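Local coordinates for oxidoreductase, 2OG-Fe oxygenase family protein, putative, expressed (Oryza sativa subsp. japonica, PDB 5XOI) that probably acts as an Fe(II)- and 2-oxoglutarate-dependent dioxygenase of the AlkB family, its metal site holding manganese in this crystal, at residues L9-M13 / L188-S194; D27-R31 / P86-I92; S100-L104 / E115-P119; L160-A164 / P206-P210; V14-F19 / D95-S100. All coordinates share one frame; numbering follows the deposited sequence.

Contact 1: residues L9-M13 / L188-S194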
# COMPACT_ATOMS: atom_id res chain seq x y z
N LEU A 9 -14.84 -5.30 2.46
CA LEU A 9 -14.79 -4.52 3.69
C LEU A 9 -15.78 -3.37 3.70
O LEU A 9 -16.28 -3.01 4.77
CB LEU A 9 -13.38 -3.96 3.90
CG LEU A 9 -12.24 -4.97 4.04
CD1 LEU A 9 -11.00 -4.26 4.56
CD2 LEU A 9 -12.63 -6.12 4.96
N ARG A 10 -16.06 -2.79 2.55
CA ARG A 10 -17.02 -1.71 2.36
C ARG A 10 -17.03 -1.40 0.87
O ARG A 10 -16.18 -1.92 0.13
CB ARG A 10 -16.65 -0.48 3.19
CG ARG A 10 -15.20 -0.17 3.33
CD ARG A 10 -15.06 1.08 4.19
NE ARG A 10 -15.42 2.27 3.43
CZ ARG A 10 -15.69 3.46 3.97
NH1 ARG A 10 -15.62 3.61 5.29
NH2 ARG A 10 -16.01 4.48 3.20
N PRO A 11 -17.96 -0.58 0.38
CA PRO A 11 -18.03 -0.37 -1.07
C PRO A 11 -16.70 0.11 -1.66
O PRO A 11 -16.11 1.10 -1.22
CB PRO A 11 -19.15 0.67 -1.21
CG PRO A 11 -20.06 0.37 -0.06
CD PRO A 11 -19.14 -0.01 1.07
N GLY A 12 -16.21 -0.65 -2.64
CA GLY A 12 -14.95 -0.35 -3.28
C GLY A 12 -13.72 -0.68 -2.47
O GLY A 12 -12.64 -0.19 -2.78
N MET A 13 -13.85 -1.52 -1.44
CA MET A 13 -12.71 -1.90 -0.60
C MET A 13 -12.68 -3.41 -0.44
O MET A 13 -13.54 -4.00 0.22
CB MET A 13 -12.80 -1.21 0.77
CG MET A 13 -11.56 -1.42 1.63
SD MET A 13 -11.67 -0.41 3.10
CE MET A 13 -10.02 -0.63 3.77
N LEU A 188 -4.56 -5.21 -0.40
CA LEU A 188 -5.74 -4.43 -0.06
C LEU A 188 -5.96 -3.40 -1.16
O LEU A 188 -5.01 -2.76 -1.60
CB LEU A 188 -5.57 -3.73 1.29
CG LEU A 188 -6.68 -2.77 1.68
CD1 LEU A 188 -7.95 -3.54 2.00
CD2 LEU A 188 -6.25 -1.93 2.89
N ILE A 189 -7.21 -3.24 -1.60
CA ILE A 189 -7.57 -2.24 -2.61
C ILE A 189 -8.67 -1.36 -2.03
O ILE A 189 -9.65 -1.88 -1.51
CB ILE A 189 -8.03 -2.89 -3.92
CG1 ILE A 189 -6.96 -3.83 -4.47
CG2 ILE A 189 -8.35 -1.80 -4.95
CD1 ILE A 189 -7.28 -4.41 -5.82
N PHE A 190 -8.50 -0.04 -2.11
CA PHE A 190 -9.62 0.86 -1.85
C PHE A 190 -9.76 1.88 -2.97
O PHE A 190 -8.81 2.62 -3.28
CB PHE A 190 -9.55 1.52 -0.45
CG PHE A 190 -8.21 2.14 -0.04
CD1 PHE A 190 -7.19 1.35 0.48
CD2 PHE A 190 -8.04 3.52 -0.05
CE1 PHE A 190 -5.99 1.92 0.92
CE2 PHE A 190 -6.86 4.10 0.39
CZ PHE A 190 -5.82 3.30 0.86
N GLY A 191 -10.94 1.91 -3.59
CA GLY A 191 -11.23 2.88 -4.63
C GLY A 191 -12.71 3.19 -4.64
O GLY A 191 -13.44 2.79 -3.72
N GLY A 192 -13.18 3.90 -5.67
CA GLY A 192 -14.59 4.26 -5.69
C GLY A 192 -14.95 5.04 -4.45
O GLY A 192 -14.22 5.92 -3.99
N LYS A 193 -16.10 4.68 -3.86
CA LYS A 193 -16.57 5.41 -2.69
C LYS A 193 -15.66 5.25 -1.48
O LYS A 193 -15.81 6.01 -0.52
CB LYS A 193 -17.99 4.97 -2.31
CG LYS A 193 -19.04 5.38 -3.33
CD LYS A 193 -20.44 5.10 -2.82
CE LYS A 193 -21.36 4.74 -3.98
NZ LYS A 193 -21.01 5.55 -5.18
N SER A 194 -14.71 4.31 -1.49
CA SER A 194 -13.74 4.19 -0.40
C SER A 194 -12.40 4.85 -0.69
O SER A 194 -11.47 4.71 0.10
CB SER A 194 -13.51 2.71 -0.07
OG SER A 194 -14.63 2.18 0.61

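Contact 2: residues D27-R31 / P86-I92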
# COMPACT_ATOMS: atom_id res chain seq x y z
N ASP A 27 10.68 -12.20 -4.49
CA ASP A 27 11.19 -11.30 -5.52
C ASP A 27 10.96 -9.85 -5.14
O ASP A 27 11.82 -8.99 -5.38
CB ASP A 27 10.52 -11.63 -6.86
CG ASP A 27 11.07 -10.81 -8.01
OD1 ASP A 27 12.31 -10.65 -8.10
OD2 ASP A 27 10.26 -10.35 -8.83
N ILE A 28 9.80 -9.56 -4.54
CA ILE A 28 9.48 -8.18 -4.16
C ILE A 28 10.44 -7.70 -3.08
O ILE A 28 10.97 -6.59 -3.16
CB ILE A 28 8.01 -8.06 -3.71
CG1 ILE A 28 7.07 -8.19 -4.91
CG2 ILE A 28 7.78 -6.73 -3.01
CD1 ILE A 28 5.66 -8.58 -4.52
N ILE A 29 10.69 -8.54 -2.06
CA ILE A 29 11.64 -8.19 -1.01
C ILE A 29 13.03 -7.98 -1.60
O ILE A 29 13.70 -6.99 -1.30
CB ILE A 29 11.67 -9.29 0.08
CG1 ILE A 29 10.31 -9.44 0.76
CG2 ILE A 29 12.81 -9.00 1.09
CD1 ILE A 29 9.89 -8.26 1.60
N ARG A 30 13.49 -8.93 -2.43
CA ARG A 30 14.84 -8.82 -2.96
C ARG A 30 15.01 -7.56 -3.80
O ARG A 30 16.02 -6.86 -3.67
CB ARG A 30 15.18 -10.08 -3.76
CG ARG A 30 15.52 -11.28 -2.87
CD ARG A 30 15.92 -12.50 -3.70
NE ARG A 30 16.27 -13.64 -2.87
CZ ARG A 30 16.14 -14.91 -3.26
NH1 ARG A 30 15.66 -15.19 -4.47
NH2 ARG A 30 16.47 -15.90 -2.44
N ARG A 31 14.02 -7.23 -4.64
CA ARG A 31 14.12 -6.00 -5.44
C ARG A 31 14.13 -4.76 -4.55
O ARG A 31 14.89 -3.82 -4.80
CB ARG A 31 12.97 -5.91 -6.43
CG ARG A 31 13.07 -6.89 -7.59
CD ARG A 31 11.80 -6.84 -8.42
NE ARG A 31 11.81 -7.79 -9.52
CZ ARG A 31 12.12 -7.48 -10.78
NH1 ARG A 31 12.46 -6.23 -11.08
NH2 ARG A 31 12.10 -8.41 -11.72
N PRO A 86 8.96 -1.58 -11.26
CA PRO A 86 9.14 -2.81 -12.04
C PRO A 86 7.84 -3.22 -12.70
O PRO A 86 6.77 -3.13 -12.11
CB PRO A 86 9.59 -3.83 -10.98
CG PRO A 86 10.22 -3.00 -9.90
CD PRO A 86 9.46 -1.70 -9.88
N GLU A 87 7.94 -3.68 -13.96
CA GLU A 87 6.72 -4.08 -14.67
C GLU A 87 6.03 -5.26 -13.99
O GLU A 87 4.81 -5.38 -14.07
CB GLU A 87 7.04 -4.43 -16.12
CG GLU A 87 5.83 -4.27 -17.05
CD GLU A 87 6.23 -3.98 -18.48
OE1 GLU A 87 7.37 -4.31 -18.86
OE2 GLU A 87 5.41 -3.40 -19.23
N VAL A 88 6.79 -6.13 -13.32
CA VAL A 88 6.16 -7.23 -12.61
C VAL A 88 5.26 -6.72 -11.49
O VAL A 88 4.20 -7.29 -11.21
CB VAL A 88 7.21 -8.23 -12.10
CG1 VAL A 88 8.11 -7.60 -11.05
CG2 VAL A 88 6.53 -9.49 -11.56
N PHE A 89 5.66 -5.61 -10.84
CA PHE A 89 4.81 -5.02 -9.81
C PHE A 89 3.50 -4.54 -10.41
O PHE A 89 2.41 -4.82 -9.88
CB PHE A 89 5.53 -3.84 -9.13
CG PHE A 89 6.70 -4.23 -8.24
CD1 PHE A 89 7.17 -5.53 -8.18
CD2 PHE A 89 7.31 -3.26 -7.45
CE1 PHE A 89 8.25 -5.85 -7.36
CE2 PHE A 89 8.39 -3.57 -6.63
CZ PHE A 89 8.86 -4.87 -6.59
N SER A 90 3.58 -3.83 -11.54
CA SER A 90 2.38 -3.33 -12.21
C SER A 90 1.48 -4.47 -12.65
O SER A 90 0.25 -4.35 -12.58
CB SER A 90 2.76 -2.47 -13.42
OG SER A 90 3.38 -1.26 -13.03
N LYS A 91 2.07 -5.59 -13.09
CA LYS A 91 1.28 -6.76 -13.49
C LYS A 91 0.46 -7.30 -12.33
O LYS A 91 -0.73 -7.60 -12.48
CB LYS A 91 2.21 -7.84 -14.04
CG LYS A 91 1.55 -9.19 -14.31
CD LYS A 91 2.30 -10.33 -13.59
CE LYS A 91 1.47 -11.61 -13.50
NZ LYS A 91 2.24 -12.77 -12.96
N ILE A 92 1.10 -7.44 -11.16
CA ILE A 92 0.40 -7.97 -9.99
C ILE A 92 -0.72 -7.02 -9.57
O ILE A 92 -1.81 -7.47 -9.20
CB ILE A 92 1.39 -8.20 -8.83
CG1 ILE A 92 2.43 -9.27 -9.22
CG2 ILE A 92 0.64 -8.63 -7.58
CD1 ILE A 92 3.54 -9.45 -8.19

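Contact 3: residues S100-L104 / E115-P119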
# COMPACT_ATOMS: atom_id res chain seq x y z
N SER A 100 -10.37 -8.61 -7.93
CA SER A 100 -11.36 -7.90 -7.13
C SER A 100 -12.65 -7.68 -7.91
O SER A 100 -13.75 -7.86 -7.38
CB SER A 100 -10.79 -6.58 -6.64
OG SER A 100 -9.72 -6.79 -5.75
N ASN A 101 -12.53 -7.23 -9.16
CA ASN A 101 -13.73 -6.93 -9.93
C ASN A 101 -14.53 -8.19 -10.23
O ASN A 101 -15.76 -8.14 -10.30
CB ASN A 101 -13.37 -6.20 -11.21
CG ASN A 101 -13.14 -4.72 -10.96
OD1 ASN A 101 -13.53 -4.22 -9.91
ND2 ASN A 101 -12.50 -4.03 -11.90
N GLU A 102 -13.85 -9.33 -10.39
CA GLU A 102 -14.56 -10.59 -10.56
C GLU A 102 -15.30 -10.96 -9.28
O GLU A 102 -16.46 -11.40 -9.33
CB GLU A 102 -13.59 -11.69 -10.96
CG GLU A 102 -14.23 -13.07 -11.08
CD GLU A 102 -15.22 -13.15 -12.23
OE1 GLU A 102 -15.14 -12.29 -13.14
OE2 GLU A 102 -16.06 -14.08 -12.22
N PHE A 103 -14.65 -10.77 -8.13
CA PHE A 103 -15.31 -10.98 -6.85
C PHE A 103 -16.53 -10.08 -6.71
O PHE A 103 -17.61 -10.55 -6.33
CB PHE A 103 -14.28 -10.72 -5.74
CG PHE A 103 -14.86 -10.63 -4.36
CD1 PHE A 103 -15.38 -11.76 -3.74
CD2 PHE A 103 -14.81 -9.44 -3.65
CE1 PHE A 103 -15.87 -11.69 -2.45
CE2 PHE A 103 -15.31 -9.36 -2.36
CZ PHE A 103 -15.84 -10.50 -1.75
N LEU A 104 -16.38 -8.78 -7.00
CA LEU A 104 -17.51 -7.86 -6.89
C LEU A 104 -18.62 -8.20 -7.87
O LEU A 104 -19.80 -8.00 -7.56
CB LEU A 104 -17.03 -6.42 -7.11
CG LEU A 104 -16.04 -5.83 -6.08
CD1 LEU A 104 -15.42 -4.57 -6.60
CD2 LEU A 104 -16.75 -5.53 -4.76
N GLU A 115 -20.97 -3.36 -8.31
CA GLU A 115 -19.77 -2.61 -7.99
C GLU A 115 -18.63 -3.00 -8.92
O GLU A 115 -18.53 -4.15 -9.37
CB GLU A 115 -19.34 -2.83 -6.54
CG GLU A 115 -20.14 -2.07 -5.51
CD GLU A 115 -19.56 -2.23 -4.11
OE1 GLU A 115 -18.32 -2.19 -3.97
OE2 GLU A 115 -20.34 -2.42 -3.16
N GLU A 116 -17.76 -2.04 -9.19
CA GLU A 116 -16.64 -2.26 -10.09
C GLU A 116 -15.57 -1.22 -9.78
O GLU A 116 -15.86 -0.02 -9.78
CB GLU A 116 -17.08 -2.15 -11.54
CG GLU A 116 -16.10 -2.74 -12.53
CD GLU A 116 -16.66 -2.76 -13.95
OE1 GLU A 116 -17.56 -1.96 -14.25
OE2 GLU A 116 -16.21 -3.60 -14.75
N LEU A 117 -14.35 -1.68 -9.54
CA LEU A 117 -13.24 -0.76 -9.31
C LEU A 117 -12.69 -0.27 -10.65
O LEU A 117 -12.54 -1.05 -11.58
CB LEU A 117 -12.14 -1.46 -8.54
CG LEU A 117 -12.42 -1.71 -7.06
CD1 LEU A 117 -11.61 -2.91 -6.59
CD2 LEU A 117 -12.11 -0.47 -6.23
N PRO A 118 -12.37 1.02 -10.76
CA PRO A 118 -11.75 1.53 -11.99
C PRO A 118 -10.38 0.90 -12.20
O PRO A 118 -9.73 0.46 -11.24
CB PRO A 118 -11.63 3.04 -11.74
CG PRO A 118 -12.55 3.33 -10.59
CD PRO A 118 -12.56 2.08 -9.76
N PRO A 119 -9.91 0.84 -13.44
CA PRO A 119 -8.57 0.29 -13.68
C PRO A 119 -7.50 1.21 -13.11
O PRO A 119 -7.74 2.38 -12.79
CB PRO A 119 -8.48 0.22 -15.21
CG PRO A 119 -9.38 1.31 -15.66
CD PRO A 119 -10.53 1.34 -14.68
O HOH W 1 -17.05 -5.72 -11.09
O HOH W 2 -21.28 -5.79 -6.69

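Contact 4: residues L160-A164 / P206-P210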
# COMPACT_ATOMS: atom_id res chain seq x y z
N LEU A 160 3.94 -7.31 3.26
CA LEU A 160 4.90 -8.40 3.35
C LEU A 160 5.61 -8.34 4.70
O LEU A 160 5.92 -7.25 5.19
CB LEU A 160 5.95 -8.36 2.22
CG LEU A 160 5.47 -8.41 0.77
CD1 LEU A 160 5.10 -7.03 0.26
CD2 LEU A 160 6.55 -9.01 -0.11
N GLY A 161 5.90 -9.51 5.27
CA GLY A 161 6.60 -9.56 6.54
C GLY A 161 5.67 -9.67 7.72
O GLY A 161 4.68 -10.41 7.68
N ASP A 162 5.97 -8.95 8.80
CA ASP A 162 5.10 -8.95 9.97
C ASP A 162 3.72 -8.37 9.65
O ASP A 162 3.57 -7.48 8.81
CB ASP A 162 5.74 -8.14 11.10
CG ASP A 162 6.94 -8.84 11.71
OD1 ASP A 162 6.98 -10.09 11.71
OD2 ASP A 162 7.84 -8.12 12.20
N THR A 163 2.72 -8.85 10.38
CA THR A 163 1.35 -8.39 10.21
C THR A 163 1.19 -6.97 10.73
O THR A 163 1.76 -6.61 11.77
CB THR A 163 0.41 -9.33 10.96
OG1 THR A 163 0.53 -10.65 10.40
CG2 THR A 163 -1.05 -8.84 10.90
N ALA A 164 0.42 -6.15 10.01
CA ALA A 164 0.03 -4.83 10.47
C ALA A 164 -1.41 -4.85 10.95
O ALA A 164 -2.26 -5.50 10.34
CB ALA A 164 0.16 -3.79 9.36
N PRO A 206 4.78 -8.28 16.25
CA PRO A 206 6.13 -8.85 16.10
C PRO A 206 6.08 -10.35 15.90
O PRO A 206 5.15 -11.03 16.34
CB PRO A 206 6.83 -8.47 17.42
CG PRO A 206 5.74 -8.04 18.36
CD PRO A 206 4.60 -7.56 17.52
N LYS A 207 7.08 -10.85 15.17
CA LYS A 207 7.29 -12.29 15.02
C LYS A 207 6.12 -12.97 14.33
O LYS A 207 5.76 -14.10 14.67
CB LYS A 207 7.54 -12.97 16.37
CG LYS A 207 8.53 -12.23 17.24
CD LYS A 207 9.93 -12.57 16.85
CE LYS A 207 10.29 -13.99 17.28
NZ LYS A 207 11.63 -14.32 16.75
N THR A 208 5.50 -12.29 13.36
CA THR A 208 4.40 -12.89 12.62
C THR A 208 4.74 -13.18 11.17
O THR A 208 3.99 -13.91 10.51
CB THR A 208 3.15 -12.00 12.69
OG1 THR A 208 3.50 -10.62 12.46
CG2 THR A 208 2.51 -12.11 14.07
N ALA A 209 5.86 -12.67 10.66
CA ALA A 209 6.28 -12.96 9.30
C ALA A 209 6.50 -14.46 9.11
O ALA A 209 7.03 -15.13 10.00
CB ALA A 209 7.57 -12.21 8.95
N PRO A 210 6.10 -15.03 7.97
CA PRO A 210 6.30 -16.47 7.75
C PRO A 210 7.78 -16.82 7.75
O PRO A 210 8.61 -16.09 7.21
CB PRO A 210 5.65 -16.72 6.39
CG PRO A 210 4.75 -15.56 6.16
CD PRO A 210 5.37 -14.39 6.86
O HOH W 3 9.30 -9.18 14.21

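Contact 5: residues V14-F19 / D95-S100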
# COMPACT_ATOMS: atom_id res chain seq x y z
N VAL A 14 -11.66 -4.03 -1.04
CA VAL A 14 -11.54 -5.48 -1.12
C VAL A 14 -10.18 -5.87 -0.56
O VAL A 14 -9.16 -5.28 -0.94
CB VAL A 14 -11.69 -5.97 -2.57
CG1 VAL A 14 -11.37 -7.45 -2.68
CG2 VAL A 14 -13.10 -5.69 -3.06
N LEU A 15 -10.17 -6.86 0.33
CA LEU A 15 -8.94 -7.44 0.86
C LEU A 15 -8.73 -8.81 0.23
O LEU A 15 -9.59 -9.70 0.35
CB LEU A 15 -9.01 -7.55 2.38
CG LEU A 15 -7.91 -8.37 3.06
CD1 LEU A 15 -6.53 -7.75 2.82
CD2 LEU A 15 -8.19 -8.46 4.53
N LEU A 16 -7.61 -8.98 -0.46
CA LEU A 16 -7.27 -10.23 -1.14
C LEU A 16 -6.28 -10.98 -0.25
O LEU A 16 -5.09 -10.63 -0.18
CB LEU A 16 -6.70 -9.95 -2.53
CG LEU A 16 -7.61 -9.22 -3.52
CD1 LEU A 16 -7.44 -7.70 -3.36
CD2 LEU A 16 -7.28 -9.60 -4.95
N LYS A 17 -6.76 -12.00 0.45
CA LYS A 17 -5.92 -12.70 1.41
C LYS A 17 -4.88 -13.55 0.69
O LYS A 17 -5.21 -14.32 -0.22
CB LYS A 17 -6.76 -13.59 2.32
CG LYS A 17 -7.73 -12.84 3.22
CD LYS A 17 -7.02 -11.95 4.22
CE LYS A 17 -6.12 -12.75 5.15
NZ LYS A 17 -5.35 -11.88 6.10
N LYS A 18 -3.62 -13.43 1.11
CA LYS A 18 -2.52 -14.27 0.61
C LYS A 18 -2.46 -14.26 -0.92
O LYS A 18 -2.22 -15.28 -1.57
CB LYS A 18 -2.66 -15.70 1.14
CG LYS A 18 -2.60 -15.81 2.67
CD LYS A 18 -1.34 -15.17 3.24
CE LYS A 18 -1.38 -15.08 4.77
NZ LYS A 18 -0.01 -14.88 5.38
N PHE A 19 -2.72 -13.08 -1.50
CA PHE A 19 -2.78 -12.98 -2.96
C PHE A 19 -1.39 -13.12 -3.59
O PHE A 19 -1.26 -13.72 -4.67
CB PHE A 19 -3.41 -11.64 -3.34
CG PHE A 19 -3.72 -11.50 -4.80
CD1 PHE A 19 -4.79 -12.18 -5.36
CD2 PHE A 19 -2.96 -10.66 -5.61
CE1 PHE A 19 -5.09 -12.04 -6.72
CE2 PHE A 19 -3.25 -10.52 -6.96
CZ PHE A 19 -4.32 -11.21 -7.51
N ASP A 95 -3.61 -7.57 -11.90
CA ASP A 95 -4.24 -8.85 -11.57
C ASP A 95 -5.11 -8.73 -10.32
O ASP A 95 -6.20 -9.32 -10.25
CB ASP A 95 -3.17 -9.93 -11.34
CG ASP A 95 -2.50 -10.39 -12.63
OD1 ASP A 95 -2.98 -10.05 -13.73
OD2 ASP A 95 -1.48 -11.10 -12.54
N ALA A 96 -4.64 -7.99 -9.32
CA ALA A 96 -5.40 -7.81 -8.09
C ALA A 96 -6.71 -7.07 -8.36
O ALA A 96 -7.76 -7.43 -7.81
CB ALA A 96 -4.57 -7.05 -7.06
N ILE A 97 -6.66 -6.04 -9.20
CA ILE A 97 -7.87 -5.33 -9.59
C ILE A 97 -8.80 -6.26 -10.36
O ILE A 97 -10.01 -6.31 -10.09
CB ILE A 97 -7.51 -4.08 -10.41
CG1 ILE A 97 -6.74 -3.10 -9.52
CG2 ILE A 97 -8.77 -3.41 -10.94
CD1 ILE A 97 -6.16 -1.95 -10.29
N GLN A 98 -8.26 -7.00 -11.32
CA GLN A 98 -9.08 -7.94 -12.07
C GLN A 98 -9.74 -8.96 -11.15
O GLN A 98 -10.94 -9.26 -11.28
CB GLN A 98 -8.23 -8.65 -13.13
CG GLN A 98 -8.07 -7.89 -14.43
CD GLN A 98 -7.53 -8.77 -15.55
OE1 GLN A 98 -6.88 -9.78 -15.30
NE2 GLN A 98 -7.83 -8.39 -16.80
N ALA A 99 -8.98 -9.51 -10.20
CA ALA A 99 -9.56 -10.48 -9.27
C ALA A 99 -10.62 -9.83 -8.40
O ALA A 99 -11.67 -10.43 -8.14
CB ALA A 99 -8.46 -11.10 -8.41
N SER A 100 -10.37 -8.61 -7.93
CA SER A 100 -11.36 -7.90 -7.13
C SER A 100 -12.65 -7.68 -7.91
O SER A 100 -13.75 -7.86 -7.38
CB SER A 100 -10.79 -6.58 -6.64
OG SER A 100 -9.72 -6.79 -5.75

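Contact 1: residues L9-M13 / L188-S194
S194 and R10 meet through a single hydroxyl. The R10 chain bends at chi3 (-75°) and brings NE to S194 OG at 2.9 Å, with the oxygen at the edge of the guanidinium and 19° out of its plane. S194 OG in turn gives its proton to P11 O at 2.6 Å, so one oxygen both accepts and donates. NH1 of R10 is salt-bridged further on to D170.

Next to this, G12 O takes the backbone N-H of G191 at 2.8 Å and is also approached by the CA-H of F190. A side chain on G12 would run into G191 O, and its positive phi of 75° suits a residue without one.

The hairpin turn joining strands 6-10 and 13-16, a type II turn from R10 to M13, is thus fastened to the end of strand 187-190 in the large sheet of the double-stranded beta-helix (jelly-roll) fold. M13 and F190 form an antiparallel non-hydrogen-bonded pair; their side chains lie on one face and point the same way, M13 CG 4.1 Å from F190 CB. The F190 ring then turns away toward the metal site, where it meets H199.

M13 runs on extended, and its CE rests against L188 CD1 at 4.0 Å. L9 crosses L188 at about a right angle, touching the same methyl with its own CD1.

Contact 2: residues D27-R31 / P86-I92
I28 and F89 bring together helices 22-37 and 87-106, which run roughly antiparallel here, their segment axes inclined by 142° and 11.7 Å apart. Both helices pack against the large sheet of the double-stranded beta-helix core: I28 and F89 each touch L226 on strand 223-229, and I28 and I92 share F158 on strand 155-161.

The apolar part centres on the F89 ring. I28 crosses it obliquely and sets CG1 3.6 Å from CE1. Over the centre of one ring face sits CG of P86, the N-cap proline of the same helix, so the ring is backed by its own chain. Deeper in, the CD1 methyls of I28 and I92 meet more loosely, at 4.3 Å.

The only salt bridge lies within helix 22-37, one turn apart: R31 NE reaches D27 OD2 at 3.1 Å, on the syn side of the carboxylate but 33° out of its plane, with a weak second bond to OD1. With an alanine at D27, R31 would probably lose its charged mate and its guanidinium be free to swing off the neighbouring helix.

Van der Waals contacts of R31 complete the join. Its chain, extended from CG to NE, slides past F89 with CD near CE1, guanidinium and ring planes 65° apart. V88 CG1 lies over one guanidinium face, while NH1 stops 3.7 Å from P86 CB.

Contact 3: residues S100-L104 / E115-P119
N101 grips the backbone of L117 with both ends of its amide. OD1 accepts the L117 N-H at 2.7 Å, from a donor tilted 24° off the carbonyl plane, while ND2 gives a proton to L117 O at 3.0 Å, in the carbonyl plane on a lone pair. Two bonds to one residue fix the rotation of the amide and hold the irregular 115-119 segment alongside helix 87-106.

The close packing lies beside this pair. With CG anti to the carbonyl carbon (chi1 -65°), L104 sends its two methyls to different partners: CD1 meets L117 CD1 at 4.2 Å, the two chains crossing near a right angle, and CD2 lies 3.8 Å from E115 OE1. That carboxylate has its polar partners elsewhere, OE2 at Y8 OH and OE1 at the backbone N of G12. L117 CD1 also lies 3.8 Å from S100 CB.

On the wetter side, water takes over from direct bonds. One water donates to both N101 O and E115 O; a second donates to L104 O and accepts from E115 N, 2.9 Å away. E116 is exposed and merely brushes the N101 amide with its CG.

Away from the metal, the loop leading to strand 124-131 folds back on its preceding helix, while S100 and L104 touch V14 on strand 13-16 and L117 reaches I189 on strand 187-190.

Contact 4: residues L160-A164 / P206-P210
D162 OD1 accepts two consecutive backbone N-H groups from the facing loop, A209 N at 3.0 Å on its anti lone pair and T208 N at 3.1 Å from above the carboxylate plane, 44° out of it. The other oxygen, OD2, receives a water that also takes the N-H of K207, and it has a weak bond from G222 N. Two amides of the loop thus bond the carboxylate directly and a third through water, which would help to stabilise a negative charge there. A leucine in place of D162 would probably leave the N-H groups of T208 and A209 without their acceptor and the loop free to shift.

A bond in the opposite sense runs from the strand side: T163 N donates to T208 OG1, 2.8 Å away and nearly straight at 168°. T208 OG1 sits between the backbone N and the carbonyl carbon (chi1 45°), which points it at that N-H. The same hydroxyl is bonded to K205 O, so it ties the loop to the end of the preceding strand as well.

Outward from these bonds the packing is modest. A209 CB rests 3.4 Å from G161 C, and A209 CA directs a C-H at G161 O. The backbone of G161 is one in which a side chain would jam against the carbonyl of L160.

G161 and D162 mark the passage from strand 155-161 of the large sheet to strand 163-169 of the four-stranded one, in the double-stranded beta-helix. The facing loop links strand 198-205 to helix 211-217, D162 lies close to the 2-oxoglutarate-binding R223, and L160 packs on I28 and I29 of helix 22-37.

Contact 5: residues V14-F19 / D95-S100
Helix 87-106 lies across the outer side of the large sheet here, and F19, L16 and V14 form the patch of strand and turn that receives it. The axis of strand 14-16 passes 9.6 Å from that of the 95-100 helical segment, at 116° between their directions.

F19 lies along D95, A96 and A99. Its CG is anti to the backbone N (chi1 -171°), which extends the ring from the turn toward A96 and A99. CE2 lies 3.7 Å from A96 CB and CE1 3.9 Å from A99 CB, so the ring spans neighbouring turns of the helix, and CZ comes up to the backbone of A96. On one face of the ring, toward its rim, sits CD2 of L16, which also touches A99 CB at 4.0 Å. Two alanines thus present small methyls where a large ring and a leucine need close approach to the helix.

In the double-stranded beta-helix fold such helices buttress the major sheet from outside, and here the strand covered is 13-16, next to strand 187-190, whose V187 and I189 also touch A96. The type II turn from L16 to F19 leads on toward helix 22-37.

At the far end the hydroxyl of S100 is tucked among carbons: OG is 3.4 Å from L16 CD1 and 3.5 Å from V14 CG1. Its hydrogen bond is made inside the helix, to A96 O at 2.9 Å. That carbonyl also accepts the S100 N-H, the two donors coming from opposite faces of its plane.

Overall arrangement
Contacts 1, 3 and 5 cluster at one edge of the large sheet, their centres 9 to 12 Å apart, and all three touch: E115 of contact 3 bonds to G12 of contact 1, I189 to V14, and S100 belongs to both 3 and 5. Helix 87-106 runs through contacts 2, 5 and 3 in that order, so it braces the sheet along its length. The centre of contact 2 is about 23 Å from that of contact 1, and contact 2 meets contact 4 through I28, I29 and L160. Along the chain, contact 1 spans contacts 2, 3 and 5, whereas its segments alternate with those of contact 4. Together they tie helices and loops round the double-stranded beta-helix that carries the metal.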